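Local coordinates for protein isomerase/lactonizing enzyme (Agrobacterium tumefaciens, PDB 1RVK) that is of unknown function but belongs to the enolase superfamily, binds a magnesium ion and probably abstracts the proton alpha to a substrate carboxylate, at residues L132-M138 with Y165-H171; T281-D285 with M314-V318; V8-R12 with F375-V381. All coordinates share one frame; numbering follows the deposited sequence.

Overall arrangement
The chain opens contact 3 at once, with residues 8-12 in strand 3-15 of the N-terminal sheet. It then completes that sheet and enters the barrel domain. Contact 1 pairs strands 130-137 and 167-171 and closes a short loop through helix 150-163. Contact 2 follows in series. It joins the start of helix 283-286, just after strand 278-281, to helix 313-321, closing a loop through helix 289-301 and strand 306-308. Centres of contacts 1 and 2 lie about 17 Å apart. Both are nested in the loop that contact 3 closes when residues 375-381 return to the first strand. Contact 3 thus ties the C-terminal tail to the N-terminal domain.

Contact 1 of 3, residues L132-M138 with Y165-H171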
loop_
_atom_site.group_PDB
_atom_site.type_symbol
_atom_site.label_atom_id
_atom_site.label_comp_id
_atom_site.label_asym_id
_atom_site.label_seq_id
_atom_site.Cartn_x
_atom_site.Cartn_y
_atom_site.Cartn_z
ATOM N N LEU A 132 -7.739 -2.574 -13.303
ATOM C CA LEU A 132 -6.550 -3.332 -13.645
ATOM C C LEU A 132 -5.592 -3.305 -12.464
ATOM O O LEU A 132 -5.481 -2.299 -11.764
ATOM C CB LEU A 132 -5.844 -2.721 -14.859
ATOM C CG LEU A 132 -6.520 -2.830 -16.225
ATOM C CD1 LEU A 132 -5.723 -2.024 -17.238
ATOM C CD2 LEU A 132 -6.602 -4.290 -16.653
ATOM N N ALA A 133 -4.903 -4.417 -12.248
ATOM C CA ALA A 133 -3.935 -4.506 -11.167
ATOM C C ALA A 133 -2.596 -4.930 -11.745
ATOM O O ALA A 133 -2.549 -5.643 -12.749
ATOM C CB ALA A 133 -4.399 -5.531 -10.134
ATOM N N TYR A 134 -1.506 -4.463 -11.145
ATOM C CA TYR A 134 -0.197 -4.893 -11.607
ATOM C C TYR A 134 0.334 -5.844 -10.549
ATOM O O TYR A 134 -0.002 -5.718 -9.371
ATOM C CB TYR A 134 0.767 -3.707 -11.838
ATOM C CG TYR A 134 1.148 -2.839 -10.644
ATOM C CD1 TYR A 134 2.103 -3.256 -9.712
ATOM C CD2 TYR A 134 0.610 -1.564 -10.499
ATOM C CE1 TYR A 134 2.516 -2.412 -8.667
ATOM C CE2 TYR A 134 1.011 -0.720 -9.472
ATOM C CZ TYR A 134 1.961 -1.140 -8.562
ATOM O OH TYR A 134 2.360 -0.277 -7.566
ATOM N N GLY A 135 1.114 -6.828 -10.978
ATOM C CA GLY A 135 1.678 -7.777 -10.037
ATOM C C GLY A 135 2.917 -7.140 -9.450
ATOM O O GLY A 135 3.896 -6.927 -10.161
ATOM N N SER A 136 2.869 -6.831 -8.156
ATOM C CA SER A 136 3.982 -6.189 -7.465
ATOM C C SER A 136 4.871 -7.259 -6.835
ATOM O O SER A 136 4.499 -7.880 -5.839
ATOM C CB SER A 136 3.428 -5.244 -6.392
ATOM O OG SER A 136 4.336 -4.202 -6.092
ATOM N N ILE A 137 6.047 -7.461 -7.421
ATOM C CA ILE A 137 6.990 -8.479 -6.962
ATOM C C ILE A 137 7.813 -8.085 -5.737
ATOM O O ILE A 137 8.337 -6.972 -5.660
ATOM C CB ILE A 137 7.963 -8.860 -8.098
ATOM C CG1 ILE A 137 7.170 -9.284 -9.336
ATOM C CG2 ILE A 137 8.870 -10.000 -7.649
ATOM C CD1 ILE A 137 8.030 -9.536 -10.561
HETATM N N MSE A 138 7.928 -9.009 -4.785
HETATM C CA MSE A 138 8.704 -8.774 -3.564
HETATM C C MSE A 138 10.151 -8.398 -3.855
HETATM O O MSE A 138 10.678 -8.680 -4.936
HETATM C CB MSE A 138 8.734 -10.026 -2.681
HETATM C CG MSE A 138 7.444 -10.365 -1.969
HETATM SE SE MSE A 138 7.753 -11.744 -0.627
HETATM C CE MSE A 138 6.108 -11.547 0.362
ATOM N N TYR A 165 -2.035 -10.664 -15.313
ATOM C CA TYR A 165 -1.541 -9.320 -15.016
ATOM C C TYR A 165 -1.114 -8.606 -16.295
ATOM O O TYR A 165 -0.370 -9.164 -17.099
ATOM C CB TYR A 165 -0.347 -9.397 -14.058
ATOM C CG TYR A 165 -0.710 -9.780 -12.640
ATOM C CD1 TYR A 165 -1.305 -8.857 -11.781
ATOM C CD2 TYR A 165 -0.450 -11.062 -12.151
ATOM C CE1 TYR A 165 -1.628 -9.196 -10.468
ATOM C CE2 TYR A 165 -0.775 -11.414 -10.833
ATOM C CZ TYR A 165 -1.362 -10.472 -10.002
ATOM O OH TYR A 165 -1.682 -10.798 -8.704
ATOM N N LYS A 166 -1.587 -7.373 -16.477
ATOM C CA LYS A 166 -1.237 -6.579 -17.652
ATOM C C LYS A 166 -0.061 -5.651 -17.346
ATOM O O LYS A 166 0.490 -5.002 -18.238
ATOM C CB LYS A 166 -2.440 -5.754 -18.115
ATOM C CG LYS A 166 -3.537 -6.567 -18.803
ATOM C CD LYS A 166 -4.689 -5.662 -19.225
ATOM C CE LYS A 166 -5.590 -6.318 -20.264
ATOM N NZ LYS A 166 -6.197 -7.593 -19.808
ATOM N N GLY A 167 0.316 -5.600 -16.074
ATOM C CA GLY A 167 1.431 -4.774 -15.645
ATOM C C GLY A 167 2.208 -5.525 -14.582
ATOM O O GLY A 167 1.638 -6.345 -13.870
ATOM N N ILE A 168 3.504 -5.251 -14.475
ATOM C CA ILE A 168 4.356 -5.918 -13.494
ATOM C C ILE A 168 5.370 -4.936 -12.931
ATOM O O ILE A 168 6.017 -4.218 -13.693
ATOM C CB ILE A 168 5.146 -7.078 -14.147
ATOM C CG1 ILE A 168 4.174 -8.127 -14.685
ATOM C CG2 ILE A 168 6.099 -7.710 -13.126
ATOM C CD1 ILE A 168 4.840 -9.191 -15.538
ATOM N N LYS A 169 5.510 -4.900 -11.608
ATOM C CA LYS A 169 6.490 -4.007 -10.998
ATOM C C LYS A 169 7.528 -4.809 -10.230
ATOM O O LYS A 169 7.191 -5.672 -9.420
ATOM C CB LYS A 169 5.833 -3.007 -10.039
ATOM C CG LYS A 169 6.827 -1.950 -9.537
ATOM C CD LYS A 169 6.159 -0.837 -8.736
ATOM C CE LYS A 169 5.832 -1.270 -7.312
ATOM N NZ LYS A 169 5.082 -0.204 -6.580
ATOM N N LEU A 170 8.797 -4.527 -10.488
ATOM C CA LEU A 170 9.855 -5.231 -9.782
ATOM C C LEU A 170 10.358 -4.420 -8.605
ATOM O O LEU A 170 10.496 -3.202 -8.702
ATOM C CB LEU A 170 11.063 -5.481 -10.689
ATOM C CG LEU A 170 11.005 -6.249 -12.007
ATOM C CD1 LEU A 170 12.436 -6.446 -12.491
ATOM C CD2 LEU A 170 10.332 -7.597 -11.818
ATOM N N HIS A 171 10.596 -5.097 -7.486
ATOM C CA HIS A 171 11.221 -4.471 -6.325
ATOM C C HIS A 171 12.524 -5.258 -6.415
ATOM O O HIS A 171 12.498 -6.488 -6.354
ATOM C CB HIS A 171 10.514 -4.806 -5.002
ATOM C CG HIS A 171 9.276 -4.002 -4.747
ATOM N ND1 HIS A 171 8.039 -4.363 -5.232
ATOM C CD2 HIS A 171 9.086 -2.855 -4.049
ATOM C CE1 HIS A 171 7.138 -3.475 -4.845
ATOM N NE2 HIS A 171 7.747 -2.550 -4.126
HETATM O O HOH W 1 -3.731 -6.152 -15.099
#
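Lys169 NZ is gripped by several groups. It donates to Tyr134 OH at 2.9 Å and forms salt bridges with Glu232, a magnesium ligand, and Glu329. The lysine chain starts with CG anti to the backbone N (chi1 -172°) and bends at chi3, which carries NZ up to the phenol. Ser136 OG lies on the same face of the sheet, bonded to Glu329 and 3.2 Å from His171 CE1, near the imidazole plane. Beside CE1, His171 ND1 donates to Ile137 O at 2.7 Å, in a bent bond (133° at the hydrogen) with the oxygen tilted from the ring plane.

On the other face, Gly135 CA sits over the Tyr165 ring, 3.8 Å from its centroid, in a CH-pi contact. Further along, Ile137 CD1 meets Ile168 CG2 at 3.7 Å, next to helix 150-163.

The backbones bond in parallel: Gly167 O takes Gly135 N, Gly135 O takes Lys169 N, and Lys169 O takes Ile137 N. Water 1 links Ala133 O to Lys166 N just before strand 167-171 begins. The pairing joins the two strands of a right-handed beta-alpha-beta unit in the enolase-superfamily barrel, with the side chain of His171 about 4 Å from the magnesium ion.

Contact 2 of 3, residues T281-D285 with M314-V318; sequences TGVND and MNLHV
Val283 begins the short, weakly bonded helix 283-286 and places its CA 6.1 Å from the CA of Asn315 in helix 313-321. Both elements follow barrel strands, 278-281 and 306-308, which are parallel neighbours in the barrel of the enolase C-terminal domain. The contact lies beyond the C-terminal ends of these strands, the side on which the magnesium ion is bound.

The polar link runs from backbone to side chain. Val283 N donates to Asn315 OD1 at 3.0 Å. The bond is nearly straight, 169° at the hydrogen, and the N-H arrives in the carbonyl plane of the amide. At the other end of that amide, ND2 bonds to Asn311 O and to water 2. With both ends used, the amide can hardly flip. The same carboxamide oxygen also touches Val283 CG2 at 3.2 Å.

Apolar groups fill in beside this bond. Val283 CG1 lies against the selenium of Met314, a selenomethionine here, at 3.8 Å. Val283 CG2 turns to Val318 CG2 at 4.0 Å. Helix 98-116 adds Cys106, which touches both Val283 and Met314. The patch therefore also joins the barrel to that helix.

Met314 has its CG between the backbone N and the carbonyl carbon (chi1 58°), and the chain is extended beyond it. This sends the methyl across to Asn284, at about a right angle to that side chain. CE meets the amide as a whole, 3.2 Å from Asn284 OD1 and 3.4 Å from Asn284 ND2.

Next along the chain, Asp285 OD2 bonds to His309, a pair that resembles the Asp-His dyad of mandelate racemase. Between the two segments, water 2 accepts from Asn284 N and, at 3.1 Å, from Asn315 ND2.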
loop_
_atom_site.group_PDB
_atom_site.type_symbol
_atom_site.label_atom_id
_atom_site.label_comp_id
_atom_site.label_asym_id
_atom_site.label_seq_id
_atom_site.Cartn_x
_atom_site.Cartn_y
_atom_site.Cartn_z
ATOM N N THR A 281 0.450 8.037 -3.356
ATOM C CA THR A 281 -0.182 8.154 -2.057
ATOM C C THR A 281 -0.445 6.731 -1.604
ATOM O O THR A 281 -0.089 5.777 -2.296
ATOM C CB THR A 281 -1.522 8.923 -2.131
ATOM O OG1 THR A 281 -1.982 9.211 -0.805
ATOM C CG2 THR A 281 -2.584 8.096 -2.859
ATOM N N GLY A 282 -1.060 6.592 -0.439
ATOM C CA GLY A 282 -1.371 5.277 0.083
ATOM C C GLY A 282 -2.074 5.495 1.400
ATOM O O GLY A 282 -1.714 6.408 2.140
ATOM N N VAL A 283 -3.076 4.676 1.696
ATOM C CA VAL A 283 -3.809 4.836 2.947
ATOM C C VAL A 283 -2.882 4.824 4.158
ATOM O O VAL A 283 -3.001 5.673 5.046
ATOM C CB VAL A 283 -4.884 3.744 3.099
ATOM C CG1 VAL A 283 -5.516 3.817 4.479
ATOM C CG2 VAL A 283 -5.950 3.934 2.026
ATOM N N ASN A 284 -1.949 3.878 4.199
ATOM C CA ASN A 284 -1.027 3.812 5.328
ATOM C C ASN A 284 0.004 4.930 5.314
ATOM O O ASN A 284 0.523 5.322 6.362
ATOM C CB ASN A 284 -0.294 2.467 5.360
ATOM C CG ASN A 284 -1.127 1.372 5.976
ATOM O OD1 ASN A 284 -2.176 1.637 6.559
ATOM N ND2 ASN A 284 -0.660 0.133 5.864
ATOM N N ASP A 285 0.296 5.449 4.127
ATOM C CA ASP A 285 1.297 6.492 3.994
ATOM C C ASP A 285 0.838 7.900 4.341
ATOM O O ASP A 285 1.641 8.712 4.806
ATOM C CB ASP A 285 1.861 6.476 2.576
ATOM C CG ASP A 285 2.430 5.125 2.200
ATOM O OD1 ASP A 285 3.422 4.695 2.830
ATOM O OD2 ASP A 285 1.874 4.491 1.283
HETATM N N MSE A 314 -8.766 -1.304 1.994
HETATM C CA MSE A 314 -8.662 0.139 2.194
HETATM C C MSE A 314 -8.133 0.876 0.969
HETATM O O MSE A 314 -8.655 1.932 0.597
HETATM C CB MSE A 314 -7.787 0.446 3.410
HETATM C CG MSE A 314 -6.382 -0.111 3.336
HETATM SE SE MSE A 314 -5.487 0.043 5.052
HETATM C CE MSE A 314 -3.684 -0.315 4.455
ATOM N N ASN A 315 -7.105 0.322 0.335
ATOM C CA ASN A 315 -6.539 0.955 -0.847
ATOM C C ASN A 315 -7.376 0.686 -2.089
ATOM O O ASN A 315 -7.499 1.555 -2.954
ATOM C CB ASN A 315 -5.097 0.480 -1.068
ATOM C CG ASN A 315 -4.145 1.058 -0.048
ATOM O OD1 ASN A 315 -4.010 2.278 0.062
ATOM N ND2 ASN A 315 -3.488 0.191 0.714
ATOM N N LEU A 316 -7.956 -0.509 -2.179
ATOM C CA LEU A 316 -8.785 -0.853 -3.328
ATOM C C LEU A 316 -9.986 0.088 -3.436
ATOM O O LEU A 316 -10.369 0.498 -4.533
ATOM C CB LEU A 316 -9.276 -2.304 -3.222
ATOM C CG LEU A 316 -10.170 -2.813 -4.357
ATOM C CD1 LEU A 316 -9.456 -2.665 -5.692
ATOM C CD2 LEU A 316 -10.536 -4.272 -4.109
ATOM N N HIS A 317 -10.581 0.435 -2.299
ATOM C CA HIS A 317 -11.738 1.320 -2.324
ATOM C C HIS A 317 -11.378 2.728 -2.790
ATOM O O HIS A 317 -12.176 3.384 -3.458
ATOM C CB HIS A 317 -12.411 1.342 -0.951
ATOM C CG HIS A 317 -13.291 0.155 -0.705
ATOM N ND1 HIS A 317 -14.638 0.156 -0.997
ATOM C CD2 HIS A 317 -13.003 -1.094 -0.267
ATOM C CE1 HIS A 317 -15.142 -1.040 -0.750
ATOM N NE2 HIS A 317 -14.171 -1.818 -0.307
ATOM N N VAL A 318 -10.179 3.190 -2.451
ATOM C CA VAL A 318 -9.751 4.515 -2.891
ATOM C C VAL A 318 -9.603 4.476 -4.414
ATOM O O VAL A 318 -10.047 5.383 -5.117
ATOM C CB VAL A 318 -8.398 4.918 -2.251
ATOM C CG1 VAL A 318 -7.880 6.214 -2.876
ATOM C CG2 VAL A 318 -8.581 5.116 -0.748
HETATM O O HOH W 2 -1.114 1.868 1.878
#

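Contact 3 of 3, residues V8-R12 with F375-V381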
loop_
_atom_site.group_PDB
_atom_site.type_symbol
_atom_site.label_atom_id
_atom_site.label_comp_id
_atom_site.label_asym_id
_atom_site.label_seq_id
_atom_site.Cartn_x
_atom_site.Cartn_y
_atom_site.Cartn_z
ATOM N N VAL A 8 -9.260 -3.234 20.795
ATOM C CA VAL A 8 -8.203 -3.847 20.007
ATOM C C VAL A 8 -8.103 -5.316 20.385
ATOM O O VAL A 8 -8.031 -5.659 21.564
ATOM C CB VAL A 8 -6.836 -3.177 20.267
ATOM C CG1 VAL A 8 -5.735 -3.928 19.517
ATOM C CG2 VAL A 8 -6.880 -1.721 19.818
ATOM N N ARG A 9 -8.115 -6.177 19.375
ATOM C CA ARG A 9 -8.007 -7.612 19.586
ATOM C C ARG A 9 -6.790 -8.105 18.824
ATOM O O ARG A 9 -6.721 -7.983 17.599
ATOM C CB ARG A 9 -9.265 -8.328 19.081
ATOM C CG ARG A 9 -10.524 -8.000 19.873
ATOM C CD ARG A 9 -11.746 -8.682 19.280
ATOM N NE ARG A 9 -12.911 -8.562 20.154
ATOM C CZ ARG A 9 -13.518 -7.416 20.450
ATOM N NH1 ARG A 9 -13.078 -6.273 19.939
ATOM N NH2 ARG A 9 -14.565 -7.411 21.265
ATOM N N VAL A 10 -5.821 -8.639 19.557
ATOM C CA VAL A 10 -4.609 -9.157 18.944
ATOM C C VAL A 10 -4.741 -10.668 18.827
ATOM O O VAL A 10 -5.148 -11.344 19.776
ATOM C CB VAL A 10 -3.363 -8.812 19.790
ATOM C CG1 VAL A 10 -2.099 -9.280 19.080
ATOM C CG2 VAL A 10 -3.304 -7.309 20.031
ATOM N N PHE A 11 -4.410 -11.194 17.654
ATOM C CA PHE A 11 -4.499 -12.626 17.414
ATOM C C PHE A 11 -3.313 -13.079 16.577
ATOM O O PHE A 11 -2.554 -12.252 16.066
ATOM C CB PHE A 11 -5.798 -12.960 16.681
ATOM C CG PHE A 11 -5.922 -12.302 15.335
ATOM C CD1 PHE A 11 -6.304 -10.968 15.230
ATOM C CD2 PHE A 11 -5.635 -13.014 14.172
ATOM C CE1 PHE A 11 -6.402 -10.350 13.981
ATOM C CE2 PHE A 11 -5.729 -12.408 12.920
ATOM C CZ PHE A 11 -6.113 -11.071 12.825
ATOM N N ARG A 12 -3.159 -14.393 16.433
ATOM C CA ARG A 12 -2.057 -14.952 15.658
ATOM C C ARG A 12 -2.519 -15.436 14.284
ATOM O O ARG A 12 -3.483 -16.191 14.175
ATOM C CB ARG A 12 -1.430 -16.138 16.402
ATOM C CG ARG A 12 -1.237 -15.932 17.896
ATOM C CD ARG A 12 -1.048 -17.275 18.605
ATOM N NE ARG A 12 -1.267 -17.178 20.048
ATOM C CZ ARG A 12 -0.466 -16.526 20.886
ATOM N NH1 ARG A 12 0.616 -15.909 20.429
ATOM N NH2 ARG A 12 -0.749 -16.483 22.182
ATOM N N PHE A 375 -12.243 -17.420 13.881
ATOM C CA PHE A 375 -10.822 -17.741 13.819
ATOM C C PHE A 375 -10.034 -16.809 14.734
ATOM O O PHE A 375 -9.147 -17.242 15.473
ATOM C CB PHE A 375 -10.303 -17.617 12.380
ATOM C CG PHE A 375 -8.810 -17.770 12.258
ATOM C CD1 PHE A 375 -7.963 -16.690 12.483
ATOM C CD2 PHE A 375 -8.249 -19.007 11.956
ATOM C CE1 PHE A 375 -6.578 -16.840 12.412
ATOM C CE2 PHE A 375 -6.864 -19.168 11.883
ATOM C CZ PHE A 375 -6.026 -18.082 12.112
ATOM N N ILE A 376 -10.363 -15.524 14.685
ATOM C CA ILE A 376 -9.676 -14.547 15.511
ATOM C C ILE A 376 -9.877 -14.864 16.991
ATOM O O ILE A 376 -8.943 -14.787 17.786
ATOM C CB ILE A 376 -10.173 -13.124 15.192
ATOM C CG1 ILE A 376 -9.754 -12.755 13.765
ATOM C CG2 ILE A 376 -9.610 -12.133 16.196
ATOM C CD1 ILE A 376 -10.327 -11.443 13.255
ATOM N N ASP A 377 -11.096 -15.238 17.357
ATOM C CA ASP A 377 -11.380 -15.565 18.746
ATOM C C ASP A 377 -10.618 -16.813 19.193
ATOM O O ASP A 377 -10.174 -16.903 20.335
ATOM C CB ASP A 377 -12.881 -15.775 18.939
ATOM C CG ASP A 377 -13.250 -16.009 20.388
ATOM O OD1 ASP A 377 -12.931 -15.139 21.226
ATOM O OD2 ASP A 377 -13.857 -17.060 20.687
ATOM N N ASN A 378 -10.460 -17.772 18.287
ATOM C CA ASN A 378 -9.758 -19.018 18.600
ATOM C C ASN A 378 -8.239 -18.885 18.602
ATOM O O ASN A 378 -7.533 -19.802 19.023
ATOM C CB ASN A 378 -10.160 -20.106 17.602
ATOM C CG ASN A 378 -11.564 -20.623 17.836
ATOM O OD1 ASN A 378 -12.159 -21.262 16.965
ATOM N ND2 ASN A 378 -12.099 -20.362 19.024
ATOM N N ASN A 379 -7.736 -17.746 18.138
ATOM C CA ASN A 379 -6.296 -17.532 18.069
ATOM C C ASN A 379 -5.842 -16.244 18.752
ATOM O O ASN A 379 -4.822 -15.661 18.383
ATOM C CB ASN A 379 -5.866 -17.535 16.602
ATOM C CG ASN A 379 -5.998 -18.908 15.962
ATOM O OD1 ASN A 379 -5.107 -19.749 16.086
ATOM N ND2 ASN A 379 -7.118 -19.146 15.287
ATOM N N ARG A 380 -6.594 -15.813 19.759
ATOM C CA ARG A 380 -6.269 -14.594 20.486
ATOM C C ARG A 380 -4.960 -14.702 21.257
ATOM O O ARG A 380 -4.561 -15.787 21.686
ATOM C CB ARG A 380 -7.400 -14.238 21.460
ATOM C CG ARG A 380 -8.704 -13.801 20.795
ATOM C CD ARG A 380 -8.537 -12.486 20.036
ATOM N NE ARG A 380 -8.110 -11.399 20.913
ATOM C CZ ARG A 380 -8.896 -10.803 21.804
ATOM N NH1 ARG A 380 -8.416 -9.827 22.565
ATOM N NH2 ARG A 380 -10.166 -11.166 21.924
ATOM N N VAL A 381 -4.294 -13.565 21.425
ATOM C CA VAL A 381 -3.040 -13.510 22.164
ATOM C C VAL A 381 -3.355 -13.116 23.605
ATOM O O VAL A 381 -3.024 -13.900 24.522
ATOM C CB VAL A 381 -2.071 -12.466 21.557
ATOM C CG1 VAL A 381 -0.810 -12.367 22.401
ATOM C CG2 VAL A 381 -1.712 -12.860 20.133
HETATM O O HOH W 3 -5.693 -8.934 22.485
#
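Phe11 presents one ring face to Ile376, whose CG1 stands over the ring centre in a CH-pi contact, 3.9 Å from the centroid. Arg9 O lies at the edge of the same ring, and Tyr345 packs against Phe11 edge-to-face. The C-terminal tail here runs beside strand 3-15, an edge strand, within this chain, of the three-stranded antiparallel sheet in the N-terminal domain. The Phe375 ring meets Phe11 CD2 at its own edge. One of its faces is covered by Asn379 ND2, 3.3 Å above the plane. The Arg380 guanidinium has Arg9 CB over one face, with Val10 O and water 3 at its edge. The Arg12 guanidinium has Val381 CG2 over one face, offset toward the rim.

A single backbone bridge joins Phe11 and Arg380. Arg12 N donates to Asn379 O at 2.9 Å, and Asn379 ND2 in turn holds Phe375 O at the end of helix 373-378.

Val10 O accepts two bonds, one from each face of its carbonyl plane. Val381 N comes at 2.9 Å. Arg380 NE comes at 3.2 Å from well above that plane, though the oxygen lies in the guanidinium plane. Arg380 can do this because its chain folds back at chi2 (-65°) and chi3 (-60°). The fold sets it against Arg9, with Arg9 NE and Arg380 NH2 4.2 Å apart. Glu7 forms a salt bridge with Arg9 and probably eases this closeness of charge. Water 3 completes the join, accepting from Val10 N and, at 2.9 Å, from Arg380 NH1.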